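Local structure of ribonucleoside-diphosphate reductase, alpha chain (Actinobacillus ureae ATCC 25976, 6DQX) at residues A[132-137]-A[179-184]; A[74-79]-A[310-315]. The protein probably reduces ribonucleoside diphosphates to deoxyribonucleotides, as the catalytic alpha subunit of a class Id ribonucleotide reductase. All blocks are in the same frame, centred on the assembly; numbering follows the deposited sequence.

Overall arrangement
Interaction 1 pairs two neighbouring parallel strands, 134-137 and 181-186, in the barrel domain; interaction 2 packs helix 72-82 on helix 308-327. Both are largely buried, but interaction 1 lies about 13 Å from the centre of the chain and interaction 2 about 22 Å, measured between centres. They share no helix or strand: their centres are 31 Å apart and their nearest atoms about 15 Å apart. In sequence, interaction 1 is nested inside the loop that interaction 2 closes. The chemistry differs accordingly: main-chain hydrogen bonds carry the strand pair, whereas segments 74-79 and 310-315 share no hydrogen bond and meet through aromatic and aliphatic side chains.

Interaction 1: residues A[132-137]-A[179-184]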
ATOM      1  N   GLY A 132      17.402  -0.879  -5.029  1.00 38.36           N
ATOM      2  CA  GLY A 132      17.937   0.242  -5.797  1.00 40.18           C
ATOM      3  C   GLY A 132      17.328   1.582  -5.419  1.00 40.84           C
ATOM      4  O   GLY A 132      17.556   2.565  -6.118  1.00 45.43           O
ATOM      5  N   GLY A 133      16.547   1.626  -4.337  1.00 35.28           N
ATOM      6  CA  GLY A 133      16.030   2.885  -3.799  1.00 31.11           C
ATOM      7  C   GLY A 133      14.889   3.451  -4.631  1.00 26.58           C
ATOM      8  O   GLY A 133      14.827   3.263  -5.858  1.00 24.57           O
ATOM      9  N   THR A 134      13.976   4.144  -3.958  1.00 21.95           N
ATOM     10  CA  THR A 134      12.852   4.768  -4.628  1.00 18.61           C
ATOM     11  C   THR A 134      12.546   6.132  -4.070  1.00 15.37           C
ATOM     12  O   THR A 134      12.915   6.489  -2.943  1.00 14.55           O
ATOM     13  CB  THR A 134      11.560   3.908  -4.538  1.00 19.48           C
ATOM     14  OG1 THR A 134      11.284   3.657  -3.168  1.00 21.92           O
ATOM     15  CG2 THR A 134      11.738   2.612  -5.238  1.00 19.83           C
ATOM     16  N   SER A 135      11.831   6.902  -4.856  1.00 13.39           N
ATOM     17  CA  SER A 135      11.445   8.228  -4.430  1.00 13.30           C
ATOM     18  C   SER A 135      10.207   8.660  -5.172  1.00 12.90           C
ATOM     19  O   SER A 135       9.901   8.150  -6.273  1.00 13.02           O
ATOM     20  CB  SER A 135      12.599   9.232  -4.699  1.00 13.17           C
ATOM     21  OG  SER A 135      12.877   9.267  -6.093  1.00 13.65           O
ATOM     22  N   ALA A 136       9.531   9.657  -4.624  1.00 12.41           N
ATOM     23  CA  ALA A 136       8.372  10.214  -5.284  1.00 12.54           C
ATOM     24  C   ALA A 136       8.048  11.647  -4.936  1.00 12.05           C
ATOM     25  O   ALA A 136       8.365  12.156  -3.835  1.00 12.11           O
ATOM     26  CB  ALA A 136       7.140   9.303  -5.046  1.00 11.91           C
ATOM     27  N   TYR A 137       7.392  12.306  -5.872  1.00 12.52           N
ATOM     28  CA  TYR A 137       6.944  13.688  -5.690  1.00 13.07           C
ATOM     29  C   TYR A 137       5.471  13.727  -5.264  1.00 13.60           C
ATOM     30  O   TYR A 137       4.615  13.245  -5.999  1.00 14.25           O
ATOM     31  CB  TYR A 137       7.109  14.481  -6.974  1.00 13.65           C
ATOM     32  CG  TYR A 137       6.626  15.911  -6.905  1.00 13.37           C
ATOM     33  CD1 TYR A 137       7.223  16.834  -6.037  1.00 14.38           C
ATOM     34  CD2 TYR A 137       5.581  16.350  -7.690  1.00 13.49           C
ATOM     35  CE1 TYR A 137       6.785  18.161  -5.985  1.00 14.40           C
ATOM     36  CE2 TYR A 137       5.117  17.671  -7.633  1.00 13.71           C
ATOM     37  CZ  TYR A 137       5.734  18.568  -6.773  1.00 14.07           C
ATOM     38  OH  TYR A 137       5.315  19.880  -6.716  1.00 13.85           O
ATOM     39  N   GLY A 179      12.779  -1.484   2.823  1.00 35.17           N
ATOM     40  CA  GLY A 179      13.104  -0.614   1.691  1.00 33.58           C
ATOM     41  C   GLY A 179      13.584   0.770   2.114  1.00 32.62           C
ATOM     42  O   GLY A 179      13.540   1.127   3.300  1.00 30.66           O
ATOM     43  N   GLN A 180      14.037   1.541   1.128  1.00 29.41           N
ATOM     44  CA  GLN A 180      14.382   2.948   1.308  1.00 28.64           C
ATOM     45  C   GLN A 180      13.637   3.838   0.307  1.00 23.83           C
ATOM     46  O   GLN A 180      13.674   3.619  -0.916  1.00 25.00           O
ATOM     47  CB  GLN A 180      15.876   3.146   1.183  1.00 32.27           C
ATOM     48  CG  GLN A 180      16.631   2.865   2.476  1.00 36.59           C
ATOM     49  CD  GLN A 180      18.111   3.082   2.317  1.00 39.85           C
ATOM     50  OE1 GLN A 180      18.730   2.547   1.395  1.00 44.34           O
ATOM     51  NE2 GLN A 180      18.693   3.864   3.210  1.00 41.91           N
ATOM     52  N   PHE A 181      12.994   4.862   0.842  1.00 18.36           N
ATOM     53  CA  PHE A 181      12.127   5.740   0.087  1.00 16.24           C
ATOM     54  C   PHE A 181      12.265   7.176   0.555  1.00 15.57           C
ATOM     55  O   PHE A 181      12.386   7.446   1.771  1.00 15.71           O
ATOM     56  CB  PHE A 181      10.666   5.262   0.242  1.00 15.26           C
ATOM     57  CG  PHE A 181       9.668   6.106  -0.488  1.00 13.70           C
ATOM     58  CD1 PHE A 181       9.446   5.933  -1.853  1.00 14.32           C
ATOM     59  CD2 PHE A 181       8.911   7.027   0.179  1.00 13.54           C
ATOM     60  CE1 PHE A 181       8.504   6.695  -2.524  1.00 12.96           C
ATOM     61  CE2 PHE A 181       7.988   7.808  -0.474  1.00 12.64           C
ATOM     62  CZ  PHE A 181       7.779   7.642  -1.838  1.00 12.95           C
ATOM     63  N   ALA A 182      12.240   8.102  -0.386  1.00 14.70           N
ATOM     64  CA  ALA A 182      12.206   9.519  -0.090  1.00 14.92           C
ATOM     65  C   ALA A 182      11.064  10.196  -0.784  1.00 14.15           C
ATOM     66  O   ALA A 182      10.892  10.073  -2.011  1.00 13.28           O
ATOM     67  CB  ALA A 182      13.515  10.204  -0.498  1.00 14.82           C
ATOM     68  N   GLY A 183      10.271  10.921  -0.010  1.00 14.09           N
ATOM     69  CA  GLY A 183       9.179  11.720  -0.561  1.00 13.89           C
ATOM     70  C   GLY A 183       9.564  13.179  -0.634  1.00 14.34           C
ATOM     71  O   GLY A 183      10.200  13.681   0.281  1.00 15.34           O
ATOM     72  N   TYR A 184       9.168  13.861  -1.699  1.00 13.74           N
ATOM     73  CA  TYR A 184       9.412  15.301  -1.863  1.00 14.12           C
ATOM     74  C   TYR A 184       8.123  16.130  -1.851  1.00 15.16           C
ATOM     75  O   TYR A 184       7.162  15.804  -2.550  1.00 15.55           O
ATOM     76  CB  TYR A 184      10.166  15.545  -3.163  1.00 13.81           C
ATOM     77  CG  TYR A 184      11.625  15.130  -3.104  1.00 13.27           C
ATOM     78  CD1 TYR A 184      12.004  13.801  -3.224  1.00 13.66           C
ATOM     79  CD2 TYR A 184      12.622  16.080  -2.953  1.00 13.10           C
ATOM     80  CE1 TYR A 184      13.341  13.428  -3.186  1.00 13.81           C
ATOM     81  CE2 TYR A 184      13.959  15.721  -2.919  1.00 13.53           C
ATOM     82  CZ  TYR A 184      14.310  14.409  -3.045  1.00 13.52           C
ATOM     83  OH  TYR A 184      15.625  14.058  -3.021  1.00 14.04           O
TER
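Two first torsions bring Thr134 and Phe181 together: chi1 of 179° turns the Phe181 ring away from its own backbone N, and chi1 of 56° sets Thr134 OG1 between its backbone N and carbonyl carbon. The hydroxyl thus meets the edge of the ring, near its plane, with OG1 3.2 Å from Phe181 CD1, and the two side chains cross at about a right angle. OG1 also gives a weak hydrogen bond to Gln180 O, which accepts Thr134 N in its carbonyl plane at 3.1 Å. Further along the same ring edge, Ala136 CB lies 3.7 Å from Phe181 CZ. The strands that carry these side chains, 134-137 and 181-186, run parallel in the central sheet of the ribonucleotide reductase barrel domain, joined through helix 156-170. Ala182 makes both of its backbone bonds to this neighbour: its N donates to Thr134 O and its O accepts Ala136 N at 3.0 Å. The next bond, from Tyr184 N to Ala136 O, is the shortest of the series at 2.8 Å, with an N-H...O angle of 159°. Phe181 CA adds a CA-H...O contact to Thr134 O. On the face bearing Ser135 and Tyr137, Tyr137 CD1 approaches Tyr184 O at 3.6 Å; the Tyr137 ring stacks with His270, its OH bonds Asp186 OD2, and Tyr184 OH bonds Asn273 O.

Interaction 2: residues A[74-79]-A[310-315]; sequences DKFYHY and EVLTYF
Phe76 presses its CE2 corner onto one face of the Phe315 ring, 3.6 Å from Phe315 CG and offset toward the rim. This is a helix-helix crossing, in which the short segments 74-79 and 310-315 run at 116° to each other with their axes 10.3 Å apart. The two phenyl planes are inclined by 38°, an oblique pairing. Both rings swing anti to their backbone N (chi1 -178° for Phe76), which brings them together between the two helices. Val311 splits its branches: CG1 sits at the edge of the Phe76 ring, 4.0 Å from CD2, while CG2 meets the Tyr79 edge at CE2 and lies 3.7 Å from Lys75 CE. Leu312 CD1 makes a looser contact with Phe76 CE2. Around this first shell, helix 52-67 touches both phenylalanines, through Ala60 on Phe76 and through Ile59 and Ala63 on Phe315. Phe95 meets the Phe315 ring edge-to-face, and Leu87 of strand 85-87 touches both rings. Tyr72 OH bonds Val311 O, a polar tie between the two helices. The Lys75 chain bends at its last two torsions, which brings CE against Val311 and NZ to 3.0 Å from Tyr79 OH in a hydrogen bond.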
ATOM      1  N   ASP A  74      38.302  -6.465 -23.230  1.00 19.52           N
ATOM      2  CA  ASP A  74      39.679  -6.335 -22.756  1.00 21.13           C
ATOM      3  C   ASP A  74      40.018  -4.894 -22.351  1.00 19.63           C
ATOM      4  O   ASP A  74      40.750  -4.689 -21.380  1.00 18.49           O
ATOM      5  CB  ASP A  74      40.693  -6.877 -23.782  1.00 23.57           C
ATOM      6  CG  ASP A  74      40.664  -8.399 -23.889  1.00 25.21           C
ATOM      7  OD1 ASP A  74      40.161  -9.097 -22.973  1.00 28.15           O
ATOM      8  OD2 ASP A  74      41.135  -8.902 -24.919  1.00 29.09           O
ATOM      9  N   LYS A  75      39.440  -3.925 -23.050  1.00 20.07           N
ATOM     10  CA  LYS A  75      39.601  -2.504 -22.657  1.00 20.22           C
ATOM     11  C   LYS A  75      38.937  -2.241 -21.323  1.00 17.87           C
ATOM     12  O   LYS A  75      39.563  -1.707 -20.416  1.00 15.77           O
ATOM     13  CB  LYS A  75      39.040  -1.559 -23.707  1.00 23.86           C
ATOM     14  CG  LYS A  75      40.029  -1.196 -24.796  1.00 29.57           C
ATOM     15  CD  LYS A  75      39.546  -0.033 -25.660  1.00 31.70           C
ATOM     16  CE  LYS A  75      39.585   1.312 -24.934  1.00 33.68           C
ATOM     17  NZ  LYS A  75      40.950   1.908 -24.759  1.00 35.35           N
ATOM     18  N   PHE A  76      37.666  -2.648 -21.201  1.00 16.93           N
ATOM     19  CA  PHE A  76      36.959  -2.498 -19.930  1.00 16.07           C
ATOM     20  C   PHE A  76      37.679  -3.230 -18.792  1.00 15.76           C
ATOM     21  O   PHE A  76      37.860  -2.680 -17.702  1.00 15.37           O
ATOM     22  CB  PHE A  76      35.520  -2.987 -20.097  1.00 16.48           C
ATOM     23  CG  PHE A  76      34.680  -2.840 -18.870  1.00 17.15           C
ATOM     24  CD1 PHE A  76      34.616  -3.863 -17.941  1.00 17.57           C
ATOM     25  CD2 PHE A  76      33.871  -1.722 -18.694  1.00 17.53           C
ATOM     26  CE1 PHE A  76      33.824  -3.747 -16.808  1.00 18.07           C
ATOM     27  CE2 PHE A  76      33.064  -1.606 -17.576  1.00 17.47           C
ATOM     28  CZ  PHE A  76      33.030  -2.624 -16.640  1.00 17.53           C
ATOM     29  N   TYR A  77      38.116  -4.465 -19.049  1.00 16.12           N
ATOM     30  CA  TYR A  77      38.836  -5.253 -18.048  1.00 16.43           C
ATOM     31  C   TYR A  77      40.138  -4.566 -17.612  1.00 15.66           C
ATOM     32  O   TYR A  77      40.426  -4.476 -16.406  1.00 14.26           O
ATOM     33  CB  TYR A  77      39.112  -6.670 -18.583  1.00 17.27           C
ATOM     34  CG  TYR A  77      39.638  -7.638 -17.541  1.00 17.63           C
ATOM     35  CD1 TYR A  77      38.766  -8.311 -16.680  1.00 18.67           C
ATOM     36  CD2 TYR A  77      40.998  -7.890 -17.417  1.00 18.45           C
ATOM     37  CE1 TYR A  77      39.246  -9.204 -15.733  1.00 18.85           C
ATOM     38  CE2 TYR A  77      41.487  -8.784 -16.465  1.00 19.11           C
ATOM     39  CZ  TYR A  77      40.596  -9.439 -15.630  1.00 18.69           C
ATOM     40  OH  TYR A  77      41.057 -10.330 -14.689  1.00 19.88           O
ATOM     41  N   HIS A  78      40.874  -4.016 -18.577  1.00 15.69           N
ATOM     42  CA  HIS A  78      42.112  -3.287 -18.288  1.00 16.53           C
ATOM     43  C   HIS A  78      41.876  -2.116 -17.358  1.00 15.36           C
ATOM     44  O   HIS A  78      42.571  -1.950 -16.345  1.00 14.52           O
ATOM     45  CB  HIS A  78      42.828  -2.807 -19.571  1.00 17.77           C
ATOM     46  CG  HIS A  78      44.034  -1.958 -19.295  1.00 19.27           C
ATOM     47  ND1 HIS A  78      45.174  -2.457 -18.701  1.00 21.09           N
ATOM     48  CD2 HIS A  78      44.265  -0.637 -19.497  1.00 20.79           C
ATOM     49  CE1 HIS A  78      46.054  -1.479 -18.548  1.00 21.19           C
ATOM     50  NE2 HIS A  78      45.524  -0.365 -19.022  1.00 21.10           N
ATOM     51  N   TYR A  79      40.878  -1.300 -17.679  1.00 15.48           N
ATOM     52  CA  TYR A  79      40.576  -0.178 -16.819  1.00 15.17           C
ATOM     53  C   TYR A  79      40.112  -0.589 -15.424  1.00 14.37           C
ATOM     54  O   TYR A  79      40.523   0.046 -14.416  1.00 14.53           O
ATOM     55  CB  TYR A  79      39.599   0.773 -17.509  1.00 16.09           C
ATOM     56  CG  TYR A  79      40.155   1.433 -18.761  1.00 16.86           C
ATOM     57  CD1 TYR A  79      41.490   1.880 -18.832  1.00 18.19           C
ATOM     58  CD2 TYR A  79      39.340   1.648 -19.869  1.00 18.34           C
ATOM     59  CE1 TYR A  79      41.982   2.506 -19.974  1.00 19.39           C
ATOM     60  CE2 TYR A  79      39.823   2.266 -21.011  1.00 18.36           C
ATOM     61  CZ  TYR A  79      41.132   2.692 -21.066  1.00 19.47           C
ATOM     62  OH  TYR A  79      41.588   3.319 -22.205  1.00 18.94           O
ATOM     63  N   GLU A 310      35.026   7.305 -21.693  1.00 13.22           N
ATOM     64  CA  GLU A 310      34.194   6.896 -22.811  1.00 13.84           C
ATOM     65  C   GLU A 310      33.757   5.445 -22.710  1.00 12.97           C
ATOM     66  O   GLU A 310      32.587   5.108 -22.978  1.00 13.74           O
ATOM     67  CB  GLU A 310      34.941   7.119 -24.122  1.00 15.12           C
ATOM     68  CG  GLU A 310      35.180   8.592 -24.404  1.00 16.58           C
ATOM     69  CD  GLU A 310      36.496   9.131 -23.901  1.00 17.86           C
ATOM     70  OE1 GLU A 310      37.022   8.692 -22.847  1.00 17.83           O
ATOM     71  OE2 GLU A 310      36.999  10.086 -24.556  1.00 21.74           O
ATOM     72  N   VAL A 311      34.695   4.582 -22.314  1.00 12.58           N
ATOM     73  CA  VAL A 311      34.387   3.158 -22.126  1.00 12.65           C
ATOM     74  C   VAL A 311      33.335   2.985 -21.046  1.00 12.37           C
ATOM     75  O   VAL A 311      32.398   2.186 -21.227  1.00 11.50           O
ATOM     76  CB  VAL A 311      35.677   2.326 -21.862  1.00 13.03           C
ATOM     77  CG1 VAL A 311      35.388   0.952 -21.274  1.00 13.44           C
ATOM     78  CG2 VAL A 311      36.435   2.181 -23.186  1.00 13.87           C
ATOM     79  N   LEU A 312      33.464   3.742 -19.952  1.00 11.75           N
ATOM     80  CA  LEU A 312      32.480   3.647 -18.875  1.00 11.89           C
ATOM     81  C   LEU A 312      31.087   4.161 -19.334  1.00 11.79           C
ATOM     82  O   LEU A 312      30.057   3.577 -18.984  1.00 11.89           O
ATOM     83  CB  LEU A 312      32.985   4.350 -17.607  1.00 11.58           C
ATOM     84  CG  LEU A 312      32.209   3.996 -16.333  1.00 11.72           C
ATOM     85  CD1 LEU A 312      32.334   2.508 -15.976  1.00 11.86           C
ATOM     86  CD2 LEU A 312      32.687   4.851 -15.165  1.00 12.12           C
ATOM     87  N   THR A 313      31.060   5.215 -20.151  1.00 12.24           N
ATOM     88  CA  THR A 313      29.814   5.725 -20.730  1.00 12.76           C
ATOM     89  C   THR A 313      29.097   4.675 -21.616  1.00 13.13           C
ATOM     90  O   THR A 313      27.875   4.430 -21.468  1.00 11.77           O
ATOM     91  CB  THR A 313      30.079   7.026 -21.507  1.00 12.84           C
ATOM     92  OG1 THR A 313      30.707   7.971 -20.623  1.00 13.15           O
ATOM     93  CG2 THR A 313      28.791   7.593 -22.089  1.00 13.00           C
ATOM     94  N   TYR A 314      29.879   4.047 -22.501  1.00 13.51           N
ATOM     95  CA  TYR A 314      29.409   2.926 -23.328  1.00 13.95           C
ATOM     96  C   TYR A 314      28.841   1.826 -22.448  1.00 13.32           C
ATOM     97  O   TYR A 314      27.779   1.279 -22.740  1.00 13.43           O
ATOM     98  CB  TYR A 314      30.538   2.348 -24.164  1.00 14.93           C
ATOM     99  CG  TYR A 314      30.816   3.047 -25.475  1.00 16.14           C
ATOM    100  CD1 TYR A 314      30.954   4.430 -25.556  1.00 16.32           C
ATOM    101  CD2 TYR A 314      30.960   2.306 -26.647  1.00 18.03           C
ATOM    102  CE1 TYR A 314      31.240   5.054 -26.766  1.00 17.68           C
ATOM    103  CE2 TYR A 314      31.236   2.916 -27.861  1.00 18.89           C
ATOM    104  CZ  TYR A 314      31.383   4.282 -27.917  1.00 19.12           C
ATOM    105  OH  TYR A 314      31.682   4.867 -29.121  1.00 20.09           O
ATOM    106  N   PHE A 315      29.522   1.558 -21.332  1.00 13.46           N
ATOM    107  CA  PHE A 315      29.080   0.501 -20.416  1.00 13.53           C
ATOM    108  C   PHE A 315      27.735   0.840 -19.803  1.00 13.32           C
ATOM    109  O   PHE A 315      26.838  -0.012 -19.751  1.00 12.62           O
ATOM    110  CB  PHE A 315      30.115   0.248 -19.314  1.00 13.75           C
ATOM    111  CG  PHE A 315      29.677  -0.752 -18.299  1.00 14.06           C
ATOM    112  CD1 PHE A 315      29.592  -2.078 -18.653  1.00 13.95           C
ATOM    113  CD2 PHE A 315      29.362  -0.368 -16.985  1.00 13.82           C
ATOM    114  CE1 PHE A 315      29.191  -3.027 -17.728  1.00 14.33           C
ATOM    115  CE2 PHE A 315      28.971  -1.307 -16.058  1.00 14.20           C
ATOM    116  CZ  PHE A 315      28.908  -2.643 -16.424  1.00 14.16           C
TER